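Local coordinates for ARO (armadillo repeats only protein) (Plasmodium falciparum Santa Lucia, PDB 5EWP) that probably acts as an armadillo-repeat protein-binding scaffold in the translocation and attachment of rhoptries to the apical pole of the parasite, at residues A[173-178]-A[199-204]; A[131-136]-A[149-154]; A[158-163]-A[212-217]. One frame throughout, in Å; residues are numbered along the deposited sequence.

Contact 1 (A[173-178]-A[199-204])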
ATOM      1  N   THR A 173      -6.535  -9.183 -11.289  1.00 22.27           N
ATOM      2  CA  THR A 173      -7.905  -9.389 -10.834  1.00 29.02           C
ATOM      3  C   THR A 173      -8.298  -8.361  -9.771  1.00 27.52           C
ATOM      4  O   THR A 173      -9.335  -7.709  -9.887  1.00 25.97           O
ATOM      5  CB  THR A 173      -8.103 -10.800 -10.268  1.00 33.03           C
ATOM      6  OG1 THR A 173      -7.662 -11.766 -11.234  1.00 35.32           O
ATOM      7  CG2 THR A 173      -9.578 -11.038  -9.932  1.00 28.54           C
ATOM      8  N   GLN A 174      -7.454  -8.188  -8.758  1.00 21.84           N
ATOM      9  CA  GLN A 174      -7.777  -7.259  -7.686  1.00 24.32           C
ATOM     10  C   GLN A 174      -7.778  -5.810  -8.171  1.00 19.58           C
ATOM     11  O   GLN A 174      -8.651  -5.032  -7.793  1.00 24.85           O
ATOM     12  CB  GLN A 174      -6.813  -7.428  -6.518  1.00 25.12           C
ATOM     13  CG  GLN A 174      -6.907  -8.771  -5.862  1.00 33.53           C
ATOM     14  CD  GLN A 174      -8.343  -9.180  -5.601  1.00 41.95           C
ATOM     15  OE1 GLN A 174      -9.127  -8.415  -5.041  1.00 43.92           O
ATOM     16  NE2 GLN A 174      -8.698 -10.384  -6.029  1.00 33.92           N
ATOM     17  N   LEU A 175      -6.808  -5.439  -9.012  1.00 21.98           N
ATOM     18  CA  LEU A 175      -6.786  -4.081  -9.539  1.00 18.38           C
ATOM     19  C   LEU A 175      -8.013  -3.747 -10.340  1.00 19.33           C
ATOM     20  O   LEU A 175      -8.575  -2.656 -10.222  1.00 27.88           O
ATOM     21  CB  LEU A 175      -5.571  -3.842 -10.442  1.00 30.28           C
ATOM     22  CG  LEU A 175      -4.270  -3.344  -9.868  1.00 28.91           C
ATOM     23  CD1 LEU A 175      -3.314  -3.028 -11.039  1.00 18.93           C
ATOM     24  CD2 LEU A 175      -4.557  -2.105  -9.017  1.00 27.97           C
ATOM     25  N   VAL A 176      -8.405  -4.684 -11.196  1.00 24.21           N
ATOM     26  CA  VAL A 176      -9.552  -4.476 -12.056  1.00 27.92           C
ATOM     27  C   VAL A 176     -10.797  -4.334 -11.188  1.00 24.47           C
ATOM     28  O   VAL A 176     -11.667  -3.513 -11.470  1.00 24.31           O
ATOM     29  CB  VAL A 176      -9.697  -5.615 -13.090  1.00 31.87           C
ATOM     30  CG1 VAL A 176     -11.050  -5.553 -13.783  1.00 33.80           C
ATOM     31  CG2 VAL A 176      -8.576  -5.524 -14.119  1.00 32.12           C
ATOM     32  N   ASN A 177     -10.871  -5.106 -10.108  1.00 26.61           N
ATOM     33  CA  ASN A 177     -11.983  -4.970  -9.174  1.00 31.05           C
ATOM     34  C   ASN A 177     -12.057  -3.604  -8.505  1.00 32.59           C
ATOM     35  O   ASN A 177     -13.138  -3.148  -8.125  1.00 24.58           O
ATOM     36  CB  ASN A 177     -11.912  -6.045  -8.092  1.00 26.84           C
ATOM     37  CG  ASN A 177     -12.263  -7.416  -8.618  1.00 37.51           C
ATOM     38  OD1 ASN A 177     -12.644  -7.567  -9.780  1.00 46.74           O
ATOM     39  ND2 ASN A 177     -12.138  -8.427  -7.766  1.00 28.73           N
ATOM     40  N   LEU A 178     -10.921  -2.930  -8.374  1.00 25.40           N
ATOM     41  CA  LEU A 178     -10.935  -1.591  -7.799  1.00 22.76           C
ATOM     42  C   LEU A 178     -11.616  -0.591  -8.726  1.00 24.68           C
ATOM     43  O   LEU A 178     -11.946   0.512  -8.305  1.00 24.19           O
ATOM     44  CB  LEU A 178      -9.512  -1.115  -7.465  1.00 27.05           C
ATOM     45  CG  LEU A 178      -8.819  -1.888  -6.333  1.00 24.68           C
ATOM     46  CD1 LEU A 178      -7.416  -1.362  -6.032  1.00 27.96           C
ATOM     47  CD2 LEU A 178      -9.659  -1.876  -5.094  1.00 23.23           C
ATOM     48  N   TYR A 199      -4.839   4.340 -13.656  1.00 22.74           N
ATOM     49  CA  TYR A 199      -3.427   4.666 -13.848  1.00 26.77           C
ATOM     50  C   TYR A 199      -2.520   3.488 -13.514  1.00 22.97           C
ATOM     51  O   TYR A 199      -1.488   3.288 -14.149  1.00 22.51           O
ATOM     52  CB  TYR A 199      -3.056   5.885 -13.014  1.00 22.25           C
ATOM     53  CG  TYR A 199      -3.790   7.143 -13.418  1.00 26.28           C
ATOM     54  CD1 TYR A 199      -4.136   7.385 -14.748  1.00 37.12           C
ATOM     55  CD2 TYR A 199      -4.137   8.092 -12.466  1.00 26.42           C
ATOM     56  CE1 TYR A 199      -4.812   8.549 -15.110  1.00 38.25           C
ATOM     57  CE2 TYR A 199      -4.807   9.248 -12.816  1.00 32.49           C
ATOM     58  CZ  TYR A 199      -5.143   9.474 -14.127  1.00 37.10           C
ATOM     59  OH  TYR A 199      -5.814  10.636 -14.431  1.00 38.74           O
ATOM     60  N   HIS A 200      -2.887   2.711 -12.497  1.00 18.47           N
ATOM     61  CA  HIS A 200      -2.096   1.535 -12.162  1.00 16.62           C
ATOM     62  C   HIS A 200      -2.095   0.525 -13.315  1.00 18.43           C
ATOM     63  O   HIS A 200      -1.063  -0.058 -13.641  1.00 19.00           O
ATOM     64  CB  HIS A 200      -2.620   0.868 -10.879  1.00 19.53           C
ATOM     65  CG  HIS A 200      -2.535   1.734  -9.657  1.00 16.13           C
ATOM     66  ND1 HIS A 200      -1.622   2.761  -9.525  1.00 21.02           N
ATOM     67  CD2 HIS A 200      -3.261   1.726  -8.508  1.00 19.67           C
ATOM     68  CE1 HIS A 200      -1.780   3.339  -8.346  1.00 19.54           C
ATOM     69  NE2 HIS A 200      -2.772   2.735  -7.712  1.00 18.69           N
ATOM     70  N   LEU A 201      -3.265   0.302 -13.912  1.00 20.42           N
ATOM     71  CA  LEU A 201      -3.385  -0.635 -15.017  1.00 22.27           C
ATOM     72  C   LEU A 201      -2.564  -0.187 -16.227  1.00 22.58           C
ATOM     73  O   LEU A 201      -1.892  -0.998 -16.858  1.00 23.41           O
ATOM     74  CB  LEU A 201      -4.856  -0.812 -15.398  1.00 23.39           C
ATOM     75  CG  LEU A 201      -5.662  -1.602 -14.364  1.00 23.74           C
ATOM     76  CD1 LEU A 201      -7.167  -1.455 -14.611  1.00 24.59           C
ATOM     77  CD2 LEU A 201      -5.242  -3.072 -14.368  1.00 25.56           C
ATOM     78  N   GLU A 202      -2.599   1.107 -16.525  1.00 24.21           N
ATOM     79  CA  GLU A 202      -1.764   1.646 -17.589  1.00 23.35           C
ATOM     80  C   GLU A 202      -0.284   1.398 -17.298  1.00 26.43           C
ATOM     81  O   GLU A 202       0.469   0.993 -18.192  1.00 23.11           O
ATOM     82  CB  GLU A 202      -2.024   3.143 -17.773  1.00 25.80           C
ATOM     83  CG  GLU A 202      -3.378   3.462 -18.387  1.00 37.28           C
ATOM     84  CD  GLU A 202      -3.563   4.945 -18.657  1.00 51.46           C
ATOM     85  OE1 GLU A 202      -3.035   5.764 -17.873  1.00 51.99           O
ATOM     86  OE2 GLU A 202      -4.238   5.292 -19.652  1.00 52.37           O
ATOM     87  N   ASP A 203       0.129   1.630 -16.051  1.00 21.20           N
ATOM     88  CA  ASP A 203       1.526   1.447 -15.669  1.00 23.54           C
ATOM     89  C   ASP A 203       1.965  -0.005 -15.748  1.00 26.13           C
ATOM     90  O   ASP A 203       3.145  -0.299 -15.961  1.00 25.85           O
ATOM     91  CB  ASP A 203       1.768   2.003 -14.260  1.00 24.83           C
ATOM     92  CG  ASP A 203       1.706   3.522 -14.228  1.00 28.81           C
ATOM     93  OD1 ASP A 203       1.652   4.131 -15.324  1.00 29.90           O
ATOM     94  OD2 ASP A 203       1.729   4.112 -13.132  1.00 22.91           O
ATOM     95  N   PHE A 204       1.013  -0.910 -15.570  1.00 17.15           N
ATOM     96  CA  PHE A 204       1.255  -2.334 -15.749  1.00 16.63           C
ATOM     97  C   PHE A 204       1.473  -2.655 -17.230  1.00 20.84           C
ATOM     98  O   PHE A 204       2.391  -3.384 -17.588  1.00 21.70           O
ATOM     99  CB  PHE A 204       0.071  -3.152 -15.212  1.00 18.13           C
ATOM    100  CG  PHE A 204       0.262  -4.638 -15.302  1.00 21.00           C
ATOM    101  CD1 PHE A 204       1.008  -5.309 -14.350  1.00 19.99           C
ATOM    102  CD2 PHE A 204      -0.324  -5.367 -16.323  1.00 22.92           C
ATOM    103  CE1 PHE A 204       1.190  -6.688 -14.419  1.00 21.72           C
ATOM    104  CE2 PHE A 204      -0.166  -6.742 -16.397  1.00 25.51           C
ATOM    105  CZ  PHE A 204       0.598  -7.410 -15.449  1.00 23.91           C
TER
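Leu175 and Leu201 meet alongside each other, their side chains running in opposite directions. The closest atoms are the two methyls Leu175 CD1 and Leu201 CD2, at 3.8 Å. The same Leu201 methyl also lies 4.0 Å from Leu175 CB, so it rests against both the stem and one branch of Leu175. The Leu201 CB does not itself head for the other helix. The end of the side chain comes nearer: CD1 lies anti to CA (chi2 166°), and CD2 is the branch that touches Leu175. Val176 adds one methyl from the flank. Its CG2 comes within 4.1 Å of Leu201 CD2, and these two side chains cross at about a right angle. His200 meets Leu175 in a similar crosswise way. Leu175 sets both methyls against His200 CB, with Leu175 CD1 and CD2 each 4.0 Å from it. Leu175 CD2 also approaches the imidazole at its edge, near the ring plane, 4.1 Å from His200 CD2. The four residues are buried and the contact is apolar. The two short helical segments run roughly antiparallel, at 145°, with axes 10.3 Å apart at closest. This is helix-on-helix packing inside the armadillo superhelix. Around it, Phe166 of helix 160-168 touches Leu175, helix 142-156 meets His200 through Gln150 and Arg153, and Leu246 of helix 237-250 lies against Leu201.

Contact 2 (A[131-136]-A[149-154]); sequences PYLISG and AQTCRN
Cys152 turns SG anti to its carbonyl carbon (chi1 -73°), which points the sulfur at the backbone side of Leu133. Leu133 has the matching first torsion (chi1 -64°), and its CD1 extends past the sulfur to Thr151. SG therefore touches the stem of the leucine, with Cys152 SG 3.6 Å from Leu133 CB. Ile134 meets the same sulfur more loosely, with CG1 at 4.1 Å from Cys152 SG. The side chains of Leu133 and Thr151 cross at about a right angle, and Leu133 CD1 packs on Thr151 CG2 at 3.7 Å. The threonine keeps methyl and hydroxyl apart: CG2 takes the apolar contact, while OG1 hydrogen-bonds Ala147 O within its own helix. Arg153 serves another side of the helix. Its NH1 donates to Asn154 OD1 at 2.9 Å, with the oxygen in the guanidinium plane, and its NE forms a salt bridge with Asp203. The segment axes come within 9.1 Å, at 142° between directions. The contact joins helix 130-136 to helix 142-156 in the armadillo array, near the centre of the chain. Phe166 of helix 160-168 touches both Ile134 and Cys152, and His200 of helix 192-205 packs on Ala149.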
ATOM      1  N   PRO A 131       2.172 -10.858  -2.245  1.00 17.26           N
ATOM      2  CA  PRO A 131       0.927 -11.596  -1.967  1.00 20.11           C
ATOM      3  C   PRO A 131       0.078 -10.938  -0.875  1.00 17.74           C
ATOM      4  O   PRO A 131      -1.159 -10.935  -0.970  1.00 19.13           O
ATOM      5  CB  PRO A 131       1.422 -12.968  -1.496  1.00 19.48           C
ATOM      6  CG  PRO A 131       2.758 -13.122  -2.104  1.00 25.60           C
ATOM      7  CD  PRO A 131       3.358 -11.729  -2.141  1.00 24.63           C
ATOM      8  N   TYR A 132       0.736 -10.378   0.137  1.00 16.98           N
ATOM      9  CA  TYR A 132       0.023  -9.729   1.240  1.00 14.86           C
ATOM     10  C   TYR A 132      -0.615  -8.434   0.764  1.00 18.53           C
ATOM     11  O   TYR A 132      -1.751  -8.127   1.103  1.00 18.89           O
ATOM     12  CB  TYR A 132       0.968  -9.453   2.409  1.00 15.12           C
ATOM     13  CG  TYR A 132       1.596 -10.709   2.940  1.00 22.95           C
ATOM     14  CD1 TYR A 132       0.887 -11.558   3.777  1.00 24.70           C
ATOM     15  CD2 TYR A 132       2.885 -11.079   2.560  1.00 20.17           C
ATOM     16  CE1 TYR A 132       1.453 -12.729   4.250  1.00 31.30           C
ATOM     17  CE2 TYR A 132       3.458 -12.250   3.029  1.00 25.98           C
ATOM     18  CZ  TYR A 132       2.733 -13.069   3.879  1.00 36.39           C
ATOM     19  OH  TYR A 132       3.287 -14.233   4.352  1.00 40.04           O
ATOM     20  N   LEU A 133       0.123  -7.668  -0.034  1.00 16.37           N
ATOM     21  CA  LEU A 133      -0.408  -6.408  -0.529  1.00 14.25           C
ATOM     22  C   LEU A 133      -1.562  -6.642  -1.501  1.00 17.23           C
ATOM     23  O   LEU A 133      -2.526  -5.874  -1.526  1.00 18.14           O
ATOM     24  CB  LEU A 133       0.699  -5.601  -1.189  1.00 11.29           C
ATOM     25  CG  LEU A 133       1.831  -5.151  -0.259  1.00 13.17           C
ATOM     26  CD1 LEU A 133       2.971  -4.602  -1.096  1.00 18.96           C
ATOM     27  CD2 LEU A 133       1.342  -4.110   0.726  1.00 19.70           C
ATOM     28  N   ILE A 134      -1.462  -7.698  -2.312  1.00 14.33           N
ATOM     29  CA  ILE A 134      -2.538  -8.026  -3.237  1.00 15.62           C
ATOM     30  C   ILE A 134      -3.785  -8.458  -2.477  1.00 20.74           C
ATOM     31  O   ILE A 134      -4.904  -8.059  -2.811  1.00 19.05           O
ATOM     32  CB  ILE A 134      -2.116  -9.133  -4.231  1.00 17.43           C
ATOM     33  CG1 ILE A 134      -1.102  -8.565  -5.222  1.00 16.30           C
ATOM     34  CG2 ILE A 134      -3.324  -9.670  -4.994  1.00 18.50           C
ATOM     35  CD1 ILE A 134      -0.408  -9.623  -6.091  1.00 20.55           C
ATOM     36  N   SER A 135      -3.584  -9.258  -1.434  1.00 18.91           N
ATOM     37  CA  SER A 135      -4.694  -9.661  -0.583  1.00 22.35           C
ATOM     38  C   SER A 135      -5.368  -8.426   0.030  1.00 22.82           C
ATOM     39  O   SER A 135      -6.601  -8.362   0.146  1.00 20.64           O
ATOM     40  CB  SER A 135      -4.193 -10.617   0.508  1.00 26.94           C
ATOM     41  OG  SER A 135      -5.267 -11.180   1.234  1.00 34.96           O
ATOM     42  N   GLY A 136      -4.550  -7.442   0.395  1.00 20.97           N
ATOM     43  CA  GLY A 136      -5.022  -6.204   0.998  1.00 19.61           C
ATOM     44  C   GLY A 136      -5.912  -5.356   0.103  1.00 21.81           C
ATOM     45  O   GLY A 136      -6.730  -4.577   0.587  1.00 19.81           O
ATOM     46  N   ALA A 149      -2.815  -1.029  -3.323  1.00 14.25           N
ATOM     47  CA  ALA A 149      -2.727  -0.924  -4.780  1.00 17.69           C
ATOM     48  C   ALA A 149      -1.563  -0.032  -5.201  1.00 17.74           C
ATOM     49  O   ALA A 149      -0.816  -0.376  -6.120  1.00 14.02           O
ATOM     50  CB  ALA A 149      -4.037  -0.403  -5.363  1.00 18.04           C
ATOM     51  N   GLN A 150      -1.407   1.103  -4.523  1.00 15.75           N
ATOM     52  CA  GLN A 150      -0.315   2.038  -4.827  1.00 18.43           C
ATOM     53  C   GLN A 150       1.044   1.394  -4.584  1.00 16.78           C
ATOM     54  O   GLN A 150       1.958   1.567  -5.369  1.00 17.00           O
ATOM     55  CB  GLN A 150      -0.432   3.314  -3.992  1.00 18.73           C
ATOM     56  CG  GLN A 150       0.627   4.378  -4.329  1.00 22.40           C
ATOM     57  CD  GLN A 150       0.429   4.982  -5.709  1.00 24.36           C
ATOM     58  OE1 GLN A 150       1.334   4.958  -6.563  1.00 30.74           O
ATOM     59  NE2 GLN A 150      -0.750   5.539  -5.934  1.00 25.00           N
ATOM     60  N   THR A 151       1.181   0.676  -3.476  1.00 14.74           N
ATOM     61  CA  THR A 151       2.451   0.033  -3.149  1.00 14.33           C
ATOM     62  C   THR A 151       2.791  -1.050  -4.166  1.00 14.60           C
ATOM     63  O   THR A 151       3.935  -1.159  -4.620  1.00 13.93           O
ATOM     64  CB  THR A 151       2.406  -0.554  -1.724  1.00 17.44           C
ATOM     65  OG1 THR A 151       1.969   0.482  -0.849  1.00 14.96           O
ATOM     66  CG2 THR A 151       3.794  -0.994  -1.275  1.00 14.78           C
ATOM     67  N   CYS A 152       1.794  -1.847  -4.529  1.00 12.46           N
ATOM     68  CA  CYS A 152       1.982  -2.833  -5.605  1.00 15.42           C
ATOM     69  C   CYS A 152       2.495  -2.179  -6.872  1.00 17.25           C
ATOM     70  O   CYS A 152       3.419  -2.686  -7.508  1.00 14.36           O
ATOM     71  CB  CYS A 152       0.688  -3.558  -5.927  1.00 15.91           C
ATOM     72  SG  CYS A 152       0.230  -4.743  -4.646  1.00 18.38           S
ATOM     73  N   ARG A 153       1.873  -1.069  -7.254  1.00 15.89           N
ATOM     74  CA  ARG A 153       2.270  -0.377  -8.478  1.00 17.01           C
ATOM     75  C   ARG A 153       3.685   0.168  -8.358  1.00 20.34           C
ATOM     76  O   ARG A 153       4.486   0.059  -9.301  1.00 14.78           O
ATOM     77  CB  ARG A 153       1.292   0.743  -8.811  1.00 15.08           C
ATOM     78  CG  ARG A 153       1.713   1.620 -10.011  1.00 15.14           C
ATOM     79  CD  ARG A 153       2.467   2.861  -9.557  1.00 18.40           C
ATOM     80  NE  ARG A 153       2.991   3.624 -10.690  1.00 17.79           N
ATOM     81  CZ  ARG A 153       3.966   4.517 -10.588  1.00 29.88           C
ATOM     82  NH1 ARG A 153       4.528   4.745  -9.414  1.00 21.39           N
ATOM     83  NH2 ARG A 153       4.381   5.180 -11.660  1.00 26.53           N
ATOM     84  N   ASN A 154       3.995   0.762  -7.207  1.00 16.68           N
ATOM     85  CA  ASN A 154       5.333   1.336  -7.017  1.00 13.40           C
ATOM     86  C   ASN A 154       6.404   0.268  -7.150  1.00 21.21           C
ATOM     87  O   ASN A 154       7.511   0.535  -7.644  1.00 17.50           O
ATOM     88  CB  ASN A 154       5.432   2.058  -5.664  1.00 13.96           C
ATOM     89  CG  ASN A 154       4.626   3.368  -5.637  1.00 16.65           C
ATOM     90  OD1 ASN A 154       4.209   3.869  -6.677  1.00 23.28           O
ATOM     91  ND2 ASN A 154       4.432   3.928  -4.450  1.00 17.41           N
TER

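Contact 3 (A[158-163]-A[212-217])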
ATOM      1  N   LEU A 158       8.961  -1.286 -11.730  1.00 17.98           N
ATOM      2  CA  LEU A 158      10.423  -1.284 -11.801  1.00 19.69           C
ATOM      3  C   LEU A 158      11.022  -2.427 -12.629  1.00 20.48           C
ATOM      4  O   LEU A 158      12.152  -2.314 -13.122  1.00 25.01           O
ATOM      5  CB  LEU A 158      10.996  -1.323 -10.384  1.00 19.92           C
ATOM      6  CG  LEU A 158      10.716  -0.084  -9.535  1.00 21.32           C
ATOM      7  CD1 LEU A 158      11.316  -0.296  -8.155  1.00 23.96           C
ATOM      8  CD2 LEU A 158      11.287   1.175 -10.185  1.00 16.80           C
ATOM      9  N   ASP A 159      10.268  -3.503 -12.826  1.00 16.16           N
ATOM     10  CA  ASP A 159      10.830  -4.700 -13.454  1.00 19.11           C
ATOM     11  C   ASP A 159       9.746  -5.575 -14.081  1.00 26.80           C
ATOM     12  O   ASP A 159       8.717  -5.853 -13.468  1.00 20.35           O
ATOM     13  CB  ASP A 159      11.625  -5.487 -12.414  1.00 20.18           C
ATOM     14  CG  ASP A 159      12.547  -6.523 -13.012  1.00 28.74           C
ATOM     15  OD1 ASP A 159      12.143  -7.286 -13.913  1.00 25.48           O
ATOM     16  OD2 ASP A 159      13.706  -6.578 -12.548  1.00 36.41           O
ATOM     17  N   LYS A 160       9.977  -6.006 -15.314  1.00 23.43           N
ATOM     18  CA  LYS A 160       9.029  -6.891 -15.980  1.00 25.33           C
ATOM     19  C   LYS A 160       8.756  -8.165 -15.180  1.00 25.32           C
ATOM     20  O   LYS A 160       7.629  -8.687 -15.182  1.00 20.95           O
ATOM     21  CB  LYS A 160       9.533  -7.254 -17.380  1.00 27.75           C
ATOM     22  CG  LYS A 160       8.565  -8.138 -18.135  1.00 29.18           C
ATOM     23  CD  LYS A 160       9.071  -8.468 -19.536  1.00 32.48           C
ATOM     24  CE  LYS A 160       8.066  -9.350 -20.259  1.00 36.02           C
ATOM     25  NZ  LYS A 160       8.415  -9.579 -21.683  1.00 38.91           N
ATOM     26  N   LYS A 161       9.781  -8.679 -14.499  1.00 21.71           N
ATOM     27  CA  LYS A 161       9.594  -9.878 -13.686  1.00 20.22           C
ATOM     28  C   LYS A 161       8.651  -9.616 -12.519  1.00 19.10           C
ATOM     29  O   LYS A 161       7.923 -10.518 -12.089  1.00 21.97           O
ATOM     30  CB  LYS A 161      10.928 -10.408 -13.166  1.00 26.17           C
ATOM     31  CG  LYS A 161      11.822 -10.971 -14.266  1.00 32.63           C
ATOM     32  CD  LYS A 161      13.189 -11.334 -13.727  1.00 45.57           C
ATOM     33  CE  LYS A 161      13.873 -12.360 -14.613  1.00 57.33           C
ATOM     34  NZ  LYS A 161      13.153 -13.668 -14.570  1.00 62.50           N
ATOM     35  N   TYR A 162       8.649  -8.383 -12.017  1.00 19.00           N
ATOM     36  CA  TYR A 162       7.759  -8.038 -10.895  1.00 19.83           C
ATOM     37  C   TYR A 162       6.311  -8.018 -11.382  1.00 22.32           C
ATOM     38  O   TYR A 162       5.399  -8.480 -10.683  1.00 19.56           O
ATOM     39  CB  TYR A 162       8.121  -6.688 -10.276  1.00 16.15           C
ATOM     40  CG  TYR A 162       9.509  -6.595  -9.681  1.00 14.75           C
ATOM     41  CD1 TYR A 162      10.353  -7.704  -9.612  1.00 19.08           C
ATOM     42  CD2 TYR A 162       9.971  -5.384  -9.175  1.00 16.44           C
ATOM     43  CE1 TYR A 162      11.653  -7.593  -9.065  1.00 19.57           C
ATOM     44  CE2 TYR A 162      11.245  -5.263  -8.629  1.00 16.20           C
ATOM     45  CZ  TYR A 162      12.074  -6.364  -8.573  1.00 20.09           C
ATOM     46  OH  TYR A 162      13.330  -6.204  -8.027  1.00 19.78           O
ATOM     47  N   LYS A 163       6.107  -7.486 -12.586  1.00 17.28           N
ATOM     48  CA  LYS A 163       4.786  -7.479 -13.214  1.00 22.05           C
ATOM     49  C   LYS A 163       4.287  -8.898 -13.461  1.00 25.56           C
ATOM     50  O   LYS A 163       3.108  -9.190 -13.247  1.00 24.04           O
ATOM     51  CB  LYS A 163       4.806  -6.694 -14.527  1.00 22.07           C
ATOM     52  CG  LYS A 163       4.966  -5.191 -14.347  1.00 20.54           C
ATOM     53  CD  LYS A 163       5.075  -4.490 -15.682  1.00 22.12           C
ATOM     54  CE  LYS A 163       5.116  -2.982 -15.529  1.00 20.30           C
ATOM     55  NZ  LYS A 163       5.185  -2.347 -16.886  1.00 22.89           N
ATOM     56  N   ILE A 212       3.347  -3.339 -23.659  1.00 30.77           N
ATOM     57  CA  ILE A 212       3.836  -4.712 -23.566  1.00 33.10           C
ATOM     58  C   ILE A 212       2.708  -5.687 -23.899  1.00 34.67           C
ATOM     59  O   ILE A 212       1.742  -5.790 -23.147  1.00 28.56           O
ATOM     60  CB  ILE A 212       4.397  -5.014 -22.167  1.00 30.40           C
ATOM     61  CG1 ILE A 212       5.391  -3.931 -21.756  1.00 31.75           C
ATOM     62  CG2 ILE A 212       5.036  -6.402 -22.125  1.00 28.49           C
ATOM     63  CD1 ILE A 212       6.590  -3.827 -22.695  1.00 46.31           C
ATOM     64  N   PRO A 213       2.820  -6.389 -25.043  1.00 37.39           N
ATOM     65  CA  PRO A 213       1.738  -7.240 -25.556  1.00 35.22           C
ATOM     66  C   PRO A 213       1.197  -8.248 -24.549  1.00 34.55           C
ATOM     67  O   PRO A 213      -0.022  -8.355 -24.421  1.00 31.31           O
ATOM     68  CB  PRO A 213       2.392  -7.957 -26.741  1.00 38.99           C
ATOM     69  CG  PRO A 213       3.418  -6.985 -27.227  1.00 38.50           C
ATOM     70  CD  PRO A 213       3.960  -6.328 -25.978  1.00 44.38           C
ATOM     71  N   GLU A 214       2.079  -8.970 -23.860  1.00 30.09           N
ATOM     72  CA  GLU A 214       1.667  -9.927 -22.830  1.00 37.06           C
ATOM     73  C   GLU A 214       0.745  -9.314 -21.780  1.00 31.15           C
ATOM     74  O   GLU A 214      -0.243  -9.932 -21.366  1.00 32.01           O
ATOM     75  CB  GLU A 214       2.883 -10.519 -22.119  1.00 42.58           C
ATOM     76  CG  GLU A 214       2.517 -11.610 -21.116  1.00 51.55           C
ATOM     77  CD  GLU A 214       3.721 -12.163 -20.373  1.00 59.59           C
ATOM     78  OE1 GLU A 214       4.867 -11.886 -20.796  1.00 54.96           O
ATOM     79  OE2 GLU A 214       3.518 -12.872 -19.358  1.00 61.47           O
ATOM     80  N   PHE A 215       1.104  -8.117 -21.328  1.00 34.14           N
ATOM     81  CA  PHE A 215       0.393  -7.456 -20.234  1.00 33.43           C
ATOM     82  C   PHE A 215      -0.849  -6.765 -20.774  1.00 31.99           C
ATOM     83  O   PHE A 215      -1.863  -6.665 -20.084  1.00 27.73           O
ATOM     84  CB  PHE A 215       1.312  -6.461 -19.509  1.00 24.94           C
ATOM     85  CG  PHE A 215       2.521  -7.104 -18.882  1.00 19.51           C
ATOM     86  CD1 PHE A 215       2.484  -8.430 -18.474  1.00 28.23           C
ATOM     87  CD2 PHE A 215       3.688  -6.385 -18.703  1.00 24.41           C
ATOM     88  CE1 PHE A 215       3.599  -9.031 -17.899  1.00 28.94           C
ATOM     89  CE2 PHE A 215       4.808  -6.974 -18.143  1.00 29.25           C
ATOM     90  CZ  PHE A 215       4.767  -8.298 -17.742  1.00 27.56           C
ATOM     91  N   LEU A 216      -0.780  -6.309 -22.022  1.00 24.83           N
ATOM     92  CA  LEU A 216      -1.983  -5.813 -22.685  1.00 33.86           C
ATOM     93  C   LEU A 216      -3.047  -6.906 -22.694  1.00 32.89           C
ATOM     94  O   LEU A 216      -4.204  -6.668 -22.345  1.00 31.18           O
ATOM     95  CB  LEU A 216      -1.686  -5.356 -24.114  1.00 32.52           C
ATOM     96  CG  LEU A 216      -2.926  -4.819 -24.837  1.00 36.40           C
ATOM     97  CD1 LEU A 216      -3.348  -3.472 -24.258  1.00 32.62           C
ATOM     98  CD2 LEU A 216      -2.668  -4.712 -26.331  1.00 36.50           C
ATOM     99  N   GLU A 217      -2.636  -8.121 -23.041  1.00 36.14           N
ATOM    100  CA  GLU A 217      -3.566  -9.239 -23.134  1.00 40.52           C
ATOM    101  C   GLU A 217      -4.081  -9.635 -21.757  1.00 38.94           C
ATOM    102  O   GLU A 217      -5.240 -10.025 -21.604  1.00 34.78           O
ATOM    103  CB  GLU A 217      -2.899 -10.440 -23.804  1.00 45.55           C
TER
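Lys163 NZ, at the end of a side chain that packs on Phe215, is gripped by three backbone oxygens. They belong to Asp203, Phe204 and Leu206, where helix 192-205 ends and the short strand 206-207 begins. The carbonyls, two at the helix C-terminus and one just beyond it, would probably stabilise the charged ammonium. In the armadillo fold of this protein, the contact joins the first turns of helix 160-168 and helix 213-220. The lysine reaches across in extended form, with chi2, chi3 and chi4 all close to 180°. Its methylenes do the apolar work. Lys163 CD lies 3.5 Å from Phe215 CE2, and Lys163 CB lies 3.6 Å from Phe215 CZ. The lysine chain and the phenylalanine side chain cross at about a right angle, and CD approaches the ring obliquely. With the ammonium held at the far end, the chain is probably kept across the ring. Phe215 also meets the ring of Phe204, with planes at about 45°. Lys160 adds a more exposed layer. It is extended too, and its CG comes obliquely to within 3.8 Å of Phe215 CZ. The end of Lys160 passes Glu214. Lys160 NZ and Glu214 OE1 are 4.3 Å apart, too far for a salt bridge, so any attraction there is probably weak. Asp159 N-caps helix 160-168: its OD1 accepts from Lys161 N at 2.8 Å, met on the anti side and 26° out of the carboxylate plane.

How the contacts relate
Contact 2 lies deepest, near the centre of the chain. Contact 1 is also fully buried, and contact 3 is farthest out and only partly buried. The chemistry follows this order. Contacts 1 and 2 are built from apolar groups and a cysteine sulfur, whereas contact 3 sets lysine chains on an aromatic ring. Contact 2 closes before the others open; contact 1 is nested in the loop that contact 3 closes. Helix 142-156 of contact 2 leads into helix 160-168 of contact 3, and helix 171-177 of contact 1 comes next. His200 of helix 192-205 touches contact 2, while the end of that helix meets contact 3. Leu178 of contact 1 also touches contact 2.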